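Long-range contact in CELL division protein FTSZ (Haloferax volcanii, PDB 4B46), which binds and probably hydrolyses GTP as a tubulin-like cytoskeletal protein that controls archaeal cell shape, enabling rod-shaped cells that swim efficiently: residues Ile219-Gly225 / Glu293-Leu297. Sequence-based numbering, arbitrary orientation.
Sequences IINTLAG and ERALL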
ATOM      1  N   ILE A 219       9.327  -4.969 -10.066  1.00 20.19           N
ATOM      2  CA  ILE A 219       8.732  -4.305  -8.917  1.00 20.46           C
ATOM      3  C   ILE A 219       9.624  -4.501  -7.705  1.00 19.37           C
ATOM      4  O   ILE A 219       9.933  -3.548  -6.984  1.00 18.18           O
ATOM      5  CB  ILE A 219       7.325  -4.847  -8.619  1.00 27.17           C
ATOM      6  CG1 ILE A 219       6.372  -4.464  -9.753  1.00 25.86           C
ATOM      7  CG2 ILE A 219       6.815  -4.322  -7.268  1.00 19.68           C
ATOM      8  CD1 ILE A 219       5.028  -5.153  -9.673  1.00 27.28           C
ATOM      9  N   ILE A 220      10.048  -5.743  -7.491  1.00 18.84           N
ATOM     10  CA  ILE A 220      10.897  -6.068  -6.355  1.00 16.99           C
ATOM     11  C   ILE A 220      12.203  -5.271  -6.412  1.00 18.24           C
ATOM     12  O   ILE A 220      12.652  -4.700  -5.414  1.00 16.98           O
ATOM     13  CB  ILE A 220      11.159  -7.593  -6.304  1.00 22.45           C
ATOM     14  CG1 ILE A 220       9.861  -8.309  -5.919  1.00 21.80           C
ATOM     15  CG2 ILE A 220      12.287  -7.935  -5.337  1.00 19.56           C
ATOM     16  CD1 ILE A 220       9.916  -9.803  -6.072  1.00 23.85           C
ATOM     17  N   ASN A 221      12.794  -5.208  -7.598  1.00 19.62           N
ATOM     18  CA  ASN A 221      14.043  -4.478  -7.780  1.00 16.22           C
ATOM     19  C   ASN A 221      13.878  -2.956  -7.641  1.00 15.65           C
ATOM     20  O   ASN A 221      14.791  -2.260  -7.195  1.00 17.92           O
ATOM     21  CB  ASN A 221      14.694  -4.868  -9.111  1.00 20.24           C
ATOM     22  CG  ASN A 221      15.292  -6.259  -9.066  1.00 26.40           C
ATOM     23  OD1 ASN A 221      15.488  -6.813  -7.990  1.00 24.30           O
ATOM     24  ND2 ASN A 221      15.593  -6.825 -10.226  1.00 24.95           N
ATOM     25  N   THR A 222      12.707  -2.446  -7.997  1.00 16.04           N
ATOM     26  CA  THR A 222      12.414  -1.031  -7.774  1.00 16.64           C
ATOM     27  C   THR A 222      12.323  -0.708  -6.280  1.00 23.32           C
ATOM     28  O   THR A 222      12.753   0.364  -5.836  1.00 17.50           O
ATOM     29  CB  THR A 222      11.125  -0.599  -8.509  1.00 18.96           C
ATOM     30  OG1 THR A 222      11.286  -0.816  -9.912  1.00 15.59           O
ATOM     31  CG2 THR A 222      10.830   0.903  -8.282  1.00 15.19           C
ATOM     32  N   LEU A 223      11.781  -1.646  -5.503  1.00 15.23           N
ATOM     33  CA  LEU A 223      11.565  -1.420  -4.077  1.00 16.96           C
ATOM     34  C   LEU A 223      12.778  -1.781  -3.229  1.00 16.68           C
ATOM     35  O   LEU A 223      12.807  -1.485  -2.045  1.00 19.41           O
ATOM     36  CB  LEU A 223      10.364  -2.235  -3.590  1.00 15.22           C
ATOM     37  CG  LEU A 223       9.014  -1.909  -4.221  1.00 17.49           C
ATOM     38  CD1 LEU A 223       7.973  -2.953  -3.875  1.00 16.75           C
ATOM     39  CD2 LEU A 223       8.549  -0.516  -3.791  1.00 14.11           C
ATOM     40  N   ALA A 224      13.779  -2.418  -3.834  1.00 19.67           N
ATOM     41  CA  ALA A 224      14.829  -3.082  -3.063  1.00 19.68           C
ATOM     42  C   ALA A 224      15.694  -2.153  -2.219  1.00 26.95           C
ATOM     43  O   ALA A 224      16.265  -2.580  -1.213  1.00 24.67           O
ATOM     44  CB  ALA A 224      15.712  -3.952  -3.982  1.00 17.11           C
ATOM     45  N   GLY A 225      15.805  -0.892  -2.625  1.00 22.93           N
ATOM     46  CA  GLY A 225      16.604   0.067  -1.874  1.00 24.42           C
ATOM     47  C   GLY A 225      16.013   0.458  -0.522  1.00 25.32           C
ATOM     48  O   GLY A 225      16.681   1.081   0.298  1.00 22.52           O
ATOM     49  N   GLU A 293      14.872   7.402  -5.514  1.00 23.93           N
ATOM     50  CA  GLU A 293      15.991   6.503  -5.785  1.00 20.84           C
ATOM     51  C   GLU A 293      15.775   5.705  -7.072  1.00 18.17           C
ATOM     52  O   GLU A 293      16.675   5.581  -7.899  1.00 20.05           O
ATOM     53  CB  GLU A 293      16.186   5.559  -4.593  1.00 28.54           C
ATOM     54  CG  GLU A 293      17.445   4.714  -4.650  1.00 36.25           C
ATOM     55  CD  GLU A 293      17.628   3.866  -3.401  1.00 42.50           C
ATOM     56  OE1 GLU A 293      16.917   4.109  -2.399  1.00 36.27           O
ATOM     57  OE2 GLU A 293      18.485   2.957  -3.426  1.00 47.14           O
ATOM     58  N   ARG A 294      14.580   5.152  -7.235  1.00 19.19           N
ATOM     59  CA  ARG A 294      14.275   4.327  -8.395  1.00 17.18           C
ATOM     60  C   ARG A 294      12.832   4.580  -8.775  1.00 22.60           C
ATOM     61  O   ARG A 294      12.015   4.883  -7.914  1.00 18.36           O
ATOM     62  CB  ARG A 294      14.459   2.841  -8.069  1.00 17.04           C
ATOM     63  CG  ARG A 294      15.872   2.441  -7.705  1.00 18.81           C
ATOM     64  CD  ARG A 294      15.949   0.924  -7.504  1.00 21.41           C
ATOM     65  NE  ARG A 294      17.330   0.451  -7.493  1.00 28.01           N
ATOM     66  CZ  ARG A 294      18.061   0.300  -6.393  1.00 32.40           C
ATOM     67  NH1 ARG A 294      17.541   0.581  -5.203  1.00 33.05           N
ATOM     68  NH2 ARG A 294      19.310  -0.134  -6.482  1.00 27.32           N
ATOM     69  N   ALA A 295      12.528   4.468 -10.066  1.00 18.79           N
ATOM     70  CA  ALA A 295      11.177   4.694 -10.564  1.00 13.82           C
ATOM     71  C   ALA A 295      10.761   3.537 -11.458  1.00 14.41           C
ATOM     72  O   ALA A 295      11.588   2.944 -12.152  1.00 16.10           O
ATOM     73  CB  ALA A 295      11.103   6.014 -11.343  1.00 15.76           C
ATOM     74  N   LEU A 296       9.474   3.219 -11.440  1.00 14.21           N
ATOM     75  CA  LEU A 296       8.927   2.205 -12.317  1.00 15.84           C
ATOM     76  C   LEU A 296       7.655   2.748 -12.918  1.00 15.47           C
ATOM     77  O   LEU A 296       6.759   3.183 -12.199  1.00 14.53           O
ATOM     78  CB  LEU A 296       8.610   0.929 -11.540  1.00 15.12           C
ATOM     79  CG  LEU A 296       7.809  -0.138 -12.289  1.00 15.33           C
ATOM     80  CD1 LEU A 296       8.587  -0.737 -13.482  1.00 21.05           C
ATOM     81  CD2 LEU A 296       7.371  -1.261 -11.335  1.00 17.81           C
ATOM     82  N   LEU A 297       7.586   2.723 -14.241  1.00 15.91           N
ATOM     83  CA  LEU A 297       6.408   3.149 -14.972  1.00 20.02           C
ATOM     84  C   LEU A 297       5.619   1.920 -15.386  1.00 17.87           C
ATOM     85  O   LEU A 297       6.178   0.959 -15.915  1.00 17.38           O
ATOM     86  CB  LEU A 297       6.823   3.945 -16.220  1.00 14.46           C
ATOM     87  CG  LEU A 297       5.711   4.295 -17.199  1.00 20.07           C
ATOM     88  CD1 LEU A 297       4.646   5.143 -16.514  1.00 19.14           C
ATOM     89  CD2 LEU A 297       6.286   5.027 -18.426  1.00 20.51           C
TER
HETATM   90  O   HOH W   1      13.045   0.988 -10.964  1.00 16.71           O
HETATM   91  O   HOH W   2      14.752   1.077  -4.317  1.00 23.67           O
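With CG beside the backbone N (chi1 -63°) and the chain extended as far as NE, R294 runs alongside N221 and T222, its CD 3.4 Å from N221 O. L296 has CG anti to its backbone N (chi1 170°), which sets CD2 3.7 Å from I219 CG1. Between them sits T222: CG2 lies over R294 CB and L296 CB, while OG1, hydrogen-bonded to E218 O, also accepts from a water that donates to A295 O. No direct hydrogen bond joins helix and strand. A second water, in the guanidinium plane, accepts from R294 NH1 (3.0 Å) and G225 N and donates to T222 O (2.6 Å), bridging two donors that do not bond each other. NH1 also forms a salt bridge with E293 OE2 (3.1 Å), and NE with E326. A methionine in place of R294 would probably leave the carboxylates of E293 and E326 without this guanidinium and the water less firmly held. Residues 219-223 run roughly antiparallel (153° between axes) to 294-297. Helix 216-223 packs on strand 294-301 of the C-terminal domain, flanked by R328 and Y332 of strand 326-333 and L345 of strand 339-347; E293 and R294 form a classic beta bulge facing S347 of strand 339-347.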